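Local coordinates for glycosyl hydrolases family 2, sugar binding domain protein (Bacteroides uniformis str. 3978 T3 ii, PDB 6D1P), which probably hydrolyses the O-glycosidic bonds of beta-glucuronides, as a family 2 glycoside hydrolase of a human gut bacterium, at residues G133-K138 with R404-N409; E175-D180 with E397-Q402; I387-G392 with A445-L450. All blocks are in the same frame, centred on the assembly; numbering follows the deposited sequence.

Contact 1: residues G133-K138 with R404-N409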
loop_
_atom_site.group_PDB
_atom_site.type_symbol
_atom_site.label_atom_id
_atom_site.label_comp_id
_atom_site.label_asym_id
_atom_site.label_seq_id
_atom_site.Cartn_x
_atom_site.Cartn_y
_atom_site.Cartn_z
ATOM N N GLY A 133 18.681 10.567 -1.429
ATOM C CA GLY A 133 17.469 11.311 -1.667
ATOM C C GLY A 133 17.583 12.807 -1.551
ATOM O O GLY A 133 16.555 13.488 -1.567
ATOM N N TYR A 134 18.782 13.362 -1.424
ATOM C CA TYR A 134 18.848 14.771 -1.050
ATOM C C TYR A 134 19.875 15.592 -1.805
ATOM O O TYR A 134 19.897 16.811 -1.624
ATOM C CB TYR A 134 19.113 14.892 0.458
ATOM C CG TYR A 134 18.150 14.050 1.229
ATOM C CD1 TYR A 134 16.874 14.531 1.519
ATOM C CD2 TYR A 134 18.473 12.745 1.600
ATOM C CE1 TYR A 134 15.943 13.740 2.181
ATOM C CE2 TYR A 134 17.551 11.950 2.269
ATOM C CZ TYR A 134 16.286 12.452 2.551
ATOM O OH TYR A 134 15.357 11.680 3.218
ATOM N N ASP A 135 20.722 14.992 -2.630
ATOM C CA ASP A 135 21.676 15.728 -3.443
ATOM C C ASP A 135 21.191 15.785 -4.891
ATOM O O ASP A 135 20.299 15.036 -5.304
ATOM C CB ASP A 135 23.065 15.080 -3.365
ATOM C CG ASP A 135 23.041 13.582 -3.686
ATOM O OD1 ASP A 135 21.965 12.950 -3.565
ATOM O OD2 ASP A 135 24.105 13.038 -4.057
ATOM N N GLU A 136 21.789 16.688 -5.662
ATOM C CA GLU A 136 21.412 16.875 -7.054
ATOM C C GLU A 136 22.267 16.002 -7.948
ATOM O O GLU A 136 23.432 15.724 -7.649
ATOM C CB GLU A 136 21.579 18.328 -7.487
ATOM C CG GLU A 136 20.927 19.313 -6.570
ATOM C CD GLU A 136 21.013 20.720 -7.100
ATOM O OE1 GLU A 136 22.024 21.046 -7.754
ATOM O OE2 GLU A 136 20.063 21.489 -6.877
ATOM N N TRP A 137 21.683 15.599 -9.071
ATOM C CA TRP A 137 22.346 14.706 -10.010
ATOM C C TRP A 137 21.617 14.847 -11.336
ATOM O O TRP A 137 20.537 15.434 -11.405
ATOM C CB TRP A 137 22.345 13.262 -9.485
ATOM C CG TRP A 137 20.945 12.772 -9.144
ATOM C CD1 TRP A 137 20.202 13.092 -8.043
ATOM C CD2 TRP A 137 20.147 11.867 -9.915
ATOM N NE1 TRP A 137 18.987 12.454 -8.087
ATOM C CE2 TRP A 137 18.925 11.697 -9.229
ATOM C CE3 TRP A 137 20.341 11.196 -11.123
ATOM C CZ2 TRP A 137 17.900 10.890 -9.716
ATOM C CZ3 TRP A 137 19.313 10.384 -11.607
ATOM C CH2 TRP A 137 18.107 10.250 -10.906
ATOM N N LYS A 138 22.214 14.304 -12.394
ATOM C CA LYS A 138 21.613 14.410 -13.714
ATOM C C LYS A 138 21.767 13.097 -14.476
ATOM O O LYS A 138 22.549 12.219 -14.109
ATOM C CB LYS A 138 22.215 15.571 -14.514
ATOM C CG LYS A 138 23.691 15.408 -14.863
ATOM C CD LYS A 138 24.180 16.605 -15.672
ATOM C CE LYS A 138 25.677 16.587 -15.826
ATOM N NZ LYS A 138 26.119 15.267 -16.367
ATOM N N ARG A 404 30.581 9.538 1.674
ATOM C CA ARG A 404 31.616 10.313 0.995
ATOM C C ARG A 404 31.046 11.015 -0.228
ATOM O O ARG A 404 31.365 12.183 -0.492
ATOM C CB ARG A 404 32.779 9.420 0.572
ATOM C CG ARG A 404 33.450 8.664 1.690
ATOM C CD ARG A 404 34.395 7.619 1.101
ATOM N NE ARG A 404 35.140 6.887 2.117
ATOM C CZ ARG A 404 35.108 5.563 2.269
ATOM N NH1 ARG A 404 34.369 4.792 1.458
ATOM N NH2 ARG A 404 35.836 5.000 3.234
ATOM N N ARG A 405 30.186 10.321 -0.981
ATOM C CA ARG A 405 29.612 10.927 -2.173
ATOM C C ARG A 405 28.683 12.081 -1.820
ATOM O O ARG A 405 28.710 13.129 -2.479
ATOM C CB ARG A 405 28.858 9.872 -2.980
ATOM C CG ARG A 405 28.325 10.366 -4.307
ATOM C CD ARG A 405 27.762 9.191 -5.121
ATOM N NE ARG A 405 26.582 8.596 -4.501
ATOM C CZ ARG A 405 26.556 7.395 -3.927
ATOM N NH1 ARG A 405 27.657 6.656 -3.908
ATOM N NH2 ARG A 405 25.423 6.921 -3.392
ATOM N N MET A 406 27.841 11.916 -0.798
ATOM C CA MET A 406 26.897 12.989 -0.502
ATOM C C MET A 406 27.609 14.185 0.129
ATOM O O MET A 406 27.272 15.338 -0.166
ATOM C CB MET A 406 25.757 12.464 0.374
ATOM C CG MET A 406 24.874 11.462 -0.375
ATOM S SD MET A 406 23.381 10.934 0.495
ATOM C CE MET A 406 22.267 12.308 0.212
ATOM N N LEU A 407 28.619 13.940 0.969
ATOM C CA LEU A 407 29.405 15.058 1.484
ATOM C C LEU A 407 30.034 15.834 0.339
ATOM O O LEU A 407 29.941 17.067 0.279
ATOM C CB LEU A 407 30.476 14.564 2.453
ATOM C CG LEU A 407 31.339 15.683 3.024
ATOM C CD1 LEU A 407 30.495 16.701 3.745
ATOM C CD2 LEU A 407 32.380 15.090 3.956
ATOM N N THR A 408 30.627 15.106 -0.612
ATOM C CA THR A 408 31.240 15.725 -1.782
ATOM C C THR A 408 30.219 16.523 -2.583
ATOM O O THR A 408 30.467 17.680 -2.950
ATOM C CB THR A 408 31.888 14.642 -2.644
ATOM O OG1 THR A 408 32.918 13.996 -1.882
ATOM C CG2 THR A 408 32.473 15.220 -3.914
ATOM N N ASN A 409 29.049 15.927 -2.839
ATOM C CA ASN A 409 28.025 16.605 -3.627
ATOM C C ASN A 409 27.492 17.829 -2.894
ATOM O O ASN A 409 27.301 18.890 -3.498
ATOM C CB ASN A 409 26.880 15.643 -3.962
ATOM C CG ASN A 409 27.237 14.650 -5.051
ATOM O OD1 ASN A 409 28.171 14.857 -5.809
ATOM N ND2 ASN A 409 26.468 13.567 -5.143
HETATM O O HOH W 1 24.374 10.150 -3.768
#
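Asp135 and Asn409 join two domains of the family 2 fold here: residues 133-138 lead into strand 137-140 of the beta-rich sugar-binding domain, while 404-409 lie near the middle of helix 397-414 of the TIM barrel. The polar part centres on the Asp135 carboxylate. Asn409 ND2 donates to Asp135 OD2 over 2.7 Å, at an N-H...O angle of 155°; it meets the anti lone pair of that oxygen, and OD2 lies close to the amide plane of the asparagine. Water 1 also donates to Asp135 OD2 and accepts from Arg405 NE (2.8 Å), so it bridges the acid and the guanidinium, whose OD2 and NE stay 5.1 Å apart. The other carboxylate oxygen, OD1, is taken by His130, which leaves both oxygens of this buried acid with partners and probably fixes its rotation. Arg405 NH2 in turn hydrogen-bonds to the carbonyl O of Val131, at the end of the preceding strand 125-131. The apolar part is carried by Met406, whose chain bends at chi3 (80°) to bring the methyl up to the loop. Met406 CE meets the edge of the Tyr134 ring near its plane, 4.1 Å from CD2, and lies 3.8 Å from Asp135 OD1.

Contact 2: residues E175-D180 with E397-Q402; sequences EMIPSD and ESYKNQ. With K (potassium ion), chain K.
This contact borders a potassium site in the sugar-binding domain, and Ile177, between two of its ligands, is grasped by Gln402 of the TIM barrel. The potassium ion is bound by Met176 O at 2.5 Å and Pro178 O at 2.6 Å, with Asp173 O, water 5 and, farther off, water 4. Gln402, extended from a CG anti to the backbone N (chi1 174°), holds both the backbone N and O of Ile177 with one amide. Ile177 N donates to Gln402 OE1 over 3.0 Å, coming from above the carbonyl plane, and Gln402 NE2 returns a weak bond to Ile177 O. Water 3 gives OE1 a further donor. Tyr399 supplies the apolar half: Ile177 CG2 sits over one face of its ring, a CH-pi contact 3.7 Å from the centroid. The Glu175 carboxylate lies by the helix start, where OE1 accepts from Gly396 N and, through water 2, is linked to Tyr399 N; its negative charge probably suits that end of the helix dipole. The contact sets the long loop between strands 162-169 and 194-199 against the first turns of helix 397-414, with Asp180 packing on Glu47 of the second subunit.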
loop_
_atom_site.group_PDB
_atom_site.type_symbol
_atom_site.label_atom_id
_atom_site.label_comp_id
_atom_site.label_asym_id
_atom_site.label_seq_id
_atom_site.Cartn_x
_atom_site.Cartn_y
_atom_site.Cartn_z
ATOM N N GLU A 175 21.821 -0.396 4.679
ATOM C CA GLU A 175 23.100 -0.035 4.080
ATOM C C GLU A 175 23.029 1.282 3.318
ATOM O O GLU A 175 23.938 1.596 2.538
ATOM C CB GLU A 175 23.585 -1.164 3.162
ATOM C CG GLU A 175 23.937 -2.448 3.905
ATOM C CD GLU A 175 25.176 -2.320 4.826
ATOM O OE1 GLU A 175 26.039 -1.426 4.614
ATOM O OE2 GLU A 175 25.294 -3.143 5.767
ATOM N N MET A 176 21.958 2.041 3.522
ATOM C CA MET A 176 21.756 3.349 2.922
ATOM C C MET A 176 21.545 4.370 4.038
ATOM O O MET A 176 20.802 4.108 4.990
ATOM C CB MET A 176 20.547 3.312 1.972
ATOM C CG MET A 176 20.336 4.564 1.149
ATOM S SD MET A 176 18.858 4.429 0.127
ATOM C CE MET A 176 17.556 4.512 1.352
ATOM N N ILE A 177 22.200 5.521 3.938
ATOM C CA ILE A 177 21.958 6.589 4.911
ATOM C C ILE A 177 20.844 7.454 4.336
ATOM O O ILE A 177 20.728 7.546 3.103
ATOM C CB ILE A 177 23.228 7.413 5.208
ATOM C CG1 ILE A 177 23.850 7.987 3.934
ATOM C CG2 ILE A 177 24.277 6.592 5.959
ATOM C CD1 ILE A 177 24.866 9.091 4.235
ATOM N N PRO A 178 19.984 8.085 5.171
ATOM C CA PRO A 178 19.975 8.004 6.636
ATOM C C PRO A 178 19.332 6.743 7.158
ATOM O O PRO A 178 18.668 6.029 6.427
ATOM C CB PRO A 178 19.121 9.204 7.041
ATOM C CG PRO A 178 18.086 9.255 5.942
ATOM C CD PRO A 178 18.892 8.951 4.681
ATOM N N SER A 179 19.473 6.522 8.452
ATOM C CA SER A 179 18.929 5.340 9.087
ATOM C C SER A 179 17.439 5.468 9.306
ATOM O O SER A 179 16.931 6.538 9.674
ATOM C CB SER A 179 19.597 5.112 10.434
ATOM O OG SER A 179 18.769 4.321 11.251
ATOM N N ASP A 180 16.743 4.336 9.172
ATOM C CA ASP A 180 15.323 4.374 9.495
ATOM C C ASP A 180 15.062 4.552 10.986
ATOM O O ASP A 180 13.903 4.657 11.394
ATOM C CB ASP A 180 14.625 3.108 8.990
ATOM C CG ASP A 180 14.269 3.190 7.506
ATOM O OD1 ASP A 180 13.353 3.968 7.144
ATOM O OD2 ASP A 180 14.919 2.489 6.707
ATOM N N GLU A 397 30.923 -0.915 2.736
ATOM C CA GLU A 397 31.628 -0.016 1.821
ATOM C C GLU A 397 30.654 0.844 1.040
ATOM O O GLU A 397 30.957 1.993 0.698
ATOM C CB GLU A 397 32.512 -0.798 0.849
ATOM C CG GLU A 397 33.921 -1.013 1.349
ATOM C CD GLU A 397 34.571 0.270 1.893
ATOM O OE1 GLU A 397 34.692 1.268 1.147
ATOM O OE2 GLU A 397 34.966 0.284 3.084
ATOM N N SER A 398 29.506 0.282 0.708
ATOM C CA SER A 398 28.538 1.007 -0.093
ATOM C C SER A 398 27.940 2.144 0.718
ATOM O O SER A 398 27.776 3.269 0.222
ATOM C CB SER A 398 27.464 0.027 -0.570
ATOM O OG SER A 398 26.744 0.602 -1.625
ATOM N N TYR A 399 27.622 1.844 1.977
ATOM C CA TYR A 399 27.179 2.838 2.935
ATOM C C TYR A 399 28.218 3.954 3.079
ATOM O O TYR A 399 27.883 5.141 2.979
ATOM C CB TYR A 399 26.893 2.097 4.242
ATOM C CG TYR A 399 26.485 2.857 5.498
ATOM C CD1 TYR A 399 25.268 2.581 6.121
ATOM C CD2 TYR A 399 27.339 3.771 6.112
ATOM C CE1 TYR A 399 24.902 3.200 7.281
ATOM C CE2 TYR A 399 26.973 4.411 7.292
ATOM C CZ TYR A 399 25.753 4.114 7.865
ATOM O OH TYR A 399 25.350 4.711 9.031
ATOM N N LYS A 400 29.494 3.593 3.276
ATOM C CA LYS A 400 30.530 4.615 3.470
ATOM C C LYS A 400 30.731 5.444 2.206
ATOM O O LYS A 400 30.952 6.660 2.275
ATOM C CB LYS A 400 31.864 3.980 3.878
ATOM C CG LYS A 400 31.905 3.351 5.254
ATOM C CD LYS A 400 33.184 2.515 5.432
ATOM C CE LYS A 400 32.921 1.198 6.184
ATOM N NZ LYS A 400 33.927 0.959 7.282
ATOM N N ASN A 401 30.668 4.798 1.044
ATOM C CA ASN A 401 30.798 5.535 -0.201
ATOM C C ASN A 401 29.646 6.496 -0.406
ATOM O O ASN A 401 29.836 7.553 -1.009
ATOM C CB ASN A 401 30.900 4.567 -1.378
ATOM C CG ASN A 401 32.326 4.136 -1.632
ATOM O OD1 ASN A 401 33.272 4.847 -1.272
ATOM N ND2 ASN A 401 32.497 2.963 -2.235
ATOM N N GLN A 402 28.446 6.144 0.053
ATOM C CA GLN A 402 27.337 7.076 -0.094
ATOM C C GLN A 402 27.573 8.323 0.753
ATOM O O GLN A 402 27.318 9.444 0.305
ATOM C CB GLN A 402 25.999 6.408 0.266
ATOM C CG GLN A 402 24.836 7.423 0.250
ATOM C CD GLN A 402 23.508 6.869 0.754
ATOM O OE1 GLN A 402 23.427 5.731 1.230
ATOM N NE2 GLN A 402 22.457 7.669 0.634
HETATM K K K K . 18.456 3.549 5.744
HETATM O O HOH W 2 27.498 -0.876 2.653
HETATM O O HOH W 3 24.110 3.361 -0.255
HETATM O O HOH W 4 18.223 1.825 8.413
HETATM O O HOH W 5 16.184 2.781 4.667
#

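Contact 3: residues I387-G392 with A445-L450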
loop_
_atom_site.group_PDB
_atom_site.type_symbol
_atom_site.label_atom_id
_atom_site.label_comp_id
_atom_site.label_asym_id
_atom_site.label_seq_id
_atom_site.Cartn_x
_atom_site.Cartn_y
_atom_site.Cartn_z
ATOM N N ILE A 387 25.239 16.129 6.033
ATOM C CA ILE A 387 24.895 14.894 5.321
ATOM C C ILE A 387 24.030 13.993 6.194
ATOM O O ILE A 387 24.091 14.074 7.430
ATOM C CB ILE A 387 26.142 14.125 4.865
ATOM C CG1 ILE A 387 27.111 13.889 6.034
ATOM C CG2 ILE A 387 26.779 14.810 3.677
ATOM C CD1 ILE A 387 28.062 12.710 5.778
ATOM N N PRO A 388 23.229 13.096 5.592
ATOM C CA PRO A 388 22.287 12.311 6.398
ATOM C C PRO A 388 22.902 11.069 7.034
ATOM O O PRO A 388 22.251 10.016 7.096
ATOM C CB PRO A 388 21.173 11.960 5.391
ATOM C CG PRO A 388 21.778 12.087 4.056
ATOM C CD PRO A 388 23.022 12.904 4.141
ATOM N N TRP A 389 24.146 11.172 7.519
ATOM C CA TRP A 389 24.694 10.150 8.415
ATOM C C TRP A 389 24.052 10.377 9.784
ATOM O O TRP A 389 24.586 11.051 10.668
ATOM C CB TRP A 389 26.216 10.211 8.474
ATOM C CG TRP A 389 26.795 9.013 9.158
ATOM C CD1 TRP A 389 26.173 7.821 9.372
ATOM C CD2 TRP A 389 28.102 8.891 9.733
ATOM N NE1 TRP A 389 27.003 6.965 10.037
ATOM C CE2 TRP A 389 28.197 7.594 10.269
ATOM C CE3 TRP A 389 29.197 9.748 9.842
ATOM C CZ2 TRP A 389 29.350 7.128 10.906
ATOM C CZ3 TRP A 389 30.339 9.292 10.476
ATOM C CH2 TRP A 389 30.408 7.988 11.003
ATOM N N CYS A 390 22.866 9.806 9.949
ATOM C CA CYS A 390 21.965 10.155 11.043
ATOM C C CYS A 390 21.473 8.865 11.694
ATOM O O CYS A 390 20.565 8.214 11.167
ATOM C CB CYS A 390 20.817 11.011 10.513
ATOM S SG CYS A 390 19.579 11.519 11.703
ATOM N N ARG A 391 22.090 8.509 12.830
ATOM C CA ARG A 391 21.751 7.360 13.670
ATOM C C ARG A 391 22.125 6.016 13.045
ATOM O O ARG A 391 22.390 5.926 11.839
ATOM C CB ARG A 391 20.263 7.343 14.033
ATOM C CG ARG A 391 19.822 8.501 14.941
ATOM C CD ARG A 391 18.348 8.413 15.331
ATOM N NE ARG A 391 18.024 9.513 16.235
ATOM C CZ ARG A 391 16.826 9.733 16.773
ATOM N NH1 ARG A 391 15.799 8.924 16.495
ATOM N NH2 ARG A 391 16.658 10.771 17.599
ATOM N N GLY A 392 22.231 4.989 13.901
ATOM C CA GLY A 392 22.201 3.597 13.502
ATOM C C GLY A 392 23.524 2.867 13.580
ATOM O O GLY A 392 23.525 1.628 13.614
ATOM N N ALA A 445 37.031 6.536 13.218
ATOM C CA ALA A 445 37.904 6.503 12.053
ATOM C C ALA A 445 37.207 7.082 10.831
ATOM O O ALA A 445 37.785 7.879 10.093
ATOM C CB ALA A 445 38.360 5.068 11.783
ATOM N N PHE A 446 35.958 6.679 10.592
ATOM C CA PHE A 446 35.246 7.197 9.430
ATOM C C PHE A 446 34.842 8.655 9.634
ATOM O O PHE A 446 34.875 9.451 8.689
ATOM C CB PHE A 446 34.030 6.324 9.130
ATOM C CG PHE A 446 33.316 6.699 7.864
ATOM C CD1 PHE A 446 33.967 6.634 6.645
ATOM C CD2 PHE A 446 31.997 7.124 7.895
ATOM C CE1 PHE A 446 33.318 6.992 5.478
ATOM C CE2 PHE A 446 31.339 7.476 6.736
ATOM C CZ PHE A 446 32.001 7.417 5.526
ATOM N N MET A 447 34.468 9.031 10.857
ATOM C CA MET A 447 34.219 10.442 11.127
ATOM C C MET A 447 35.453 11.280 10.812
ATOM O O MET A 447 35.350 12.349 10.196
ATOM C CB MET A 447 33.799 10.646 12.585
ATOM C CG MET A 447 33.324 12.060 12.891
ATOM S SD MET A 447 31.752 12.440 12.064
ATOM C CE MET A 447 30.630 11.504 13.104
ATOM N N GLY A 448 36.637 10.799 11.200
ATOM C CA GLY A 448 37.853 11.554 10.939
ATOM C C GLY A 448 38.180 11.632 9.465
ATOM O O GLY A 448 38.696 12.645 8.995
ATOM N N GLU A 449 37.882 10.567 8.713
ATOM C CA GLU A 449 38.045 10.622 7.263
ATOM C C GLU A 449 37.129 11.678 6.647
ATOM O O GLU A 449 37.538 12.420 5.744
ATOM C CB GLU A 449 37.760 9.249 6.641
ATOM C CG GLU A 449 37.782 9.262 5.106
ATOM C CD GLU A 449 37.373 7.936 4.445
ATOM O OE1 GLU A 449 37.328 6.877 5.115
ATOM O OE2 GLU A 449 37.110 7.961 3.226
ATOM N N LEU A 450 35.876 11.737 7.114
ATOM C CA LEU A 450 34.920 12.704 6.580
ATOM C C LEU A 450 35.334 14.127 6.924
ATOM O O LEU A 450 35.263 15.013 6.072
ATOM C CB LEU A 450 33.504 12.413 7.099
ATOM C CG LEU A 450 32.787 11.188 6.502
ATOM C CD1 LEU A 450 31.410 10.962 7.167
ATOM C CD2 LEU A 450 32.622 11.314 4.988
#
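Phe446 O accepts the helical bond from Leu450 N over 3.0 Å, and this spacing of one turn presents both side chains to Trp389, the indole that fills the contact. No hydrogen bond crosses between the segments; the joining is by rings, a thioether and aliphatic carbons. Trp389 stands at the centre of an inverse gamma turn, and its chi1 of -168° swings the indole away from the backbone N and carries the six-membered ring out to the helix. Phe446 meets it T-shaped: the phenyl edge at CD2 points at one face of the indole, 3.6 Å from CH2, with ring centroids 5.2 Å apart and planes at 72°. Met447, bent at chi2 and chi3, curls its end back to the indole, CE lying 3.4 Å from Trp389 CZ3 in a close fit. Its SD, 5.0 Å from the centroid of the six-membered ring, makes an oblique Met-aromatic contact. Leu450 uses one methyl twice, CD1 touching Trp389 CE3 at 3.7 Å and Ile387 CD1 at 4.0 Å. The indole nitrogen is satisfied by Gly393 O, which probably limits the ring's rotation. A serine in place of this tryptophan would probably open a gap between loop and helix, costing the Phe446 edge its aromatic face and leaving the Met447 methyl without the ring it packs on. Within the barrel, the contact ties the loop after strand 382-386 to helix 440-457; Ile387 and Phe446 also lean on helix 397-414, and Met447 on strand 420-432.

How the contacts relate
From the N terminus, the sugar-binding domain supplies residues 133-138 and then 175-180, and the TIM barrel answers with 387-392, 397-402, 404-409 and 445-450. Contact 1 closes the widest loop, and contact 2 lies within it: both end on helix 397-414, the later segment of the sugar-binding domain pairing with the earlier part of the helix. Contact 3, a short closure internal to the barrel, crosses both. Direct touches join all three: Arg404 forms a salt bridge with Glu449, Tyr134 packs on Pro178, and Pro178 CB meets Pro388 O at 3.2 Å. Helix 397-414 therefore lies between the sugar-binding domain and helix 440-457.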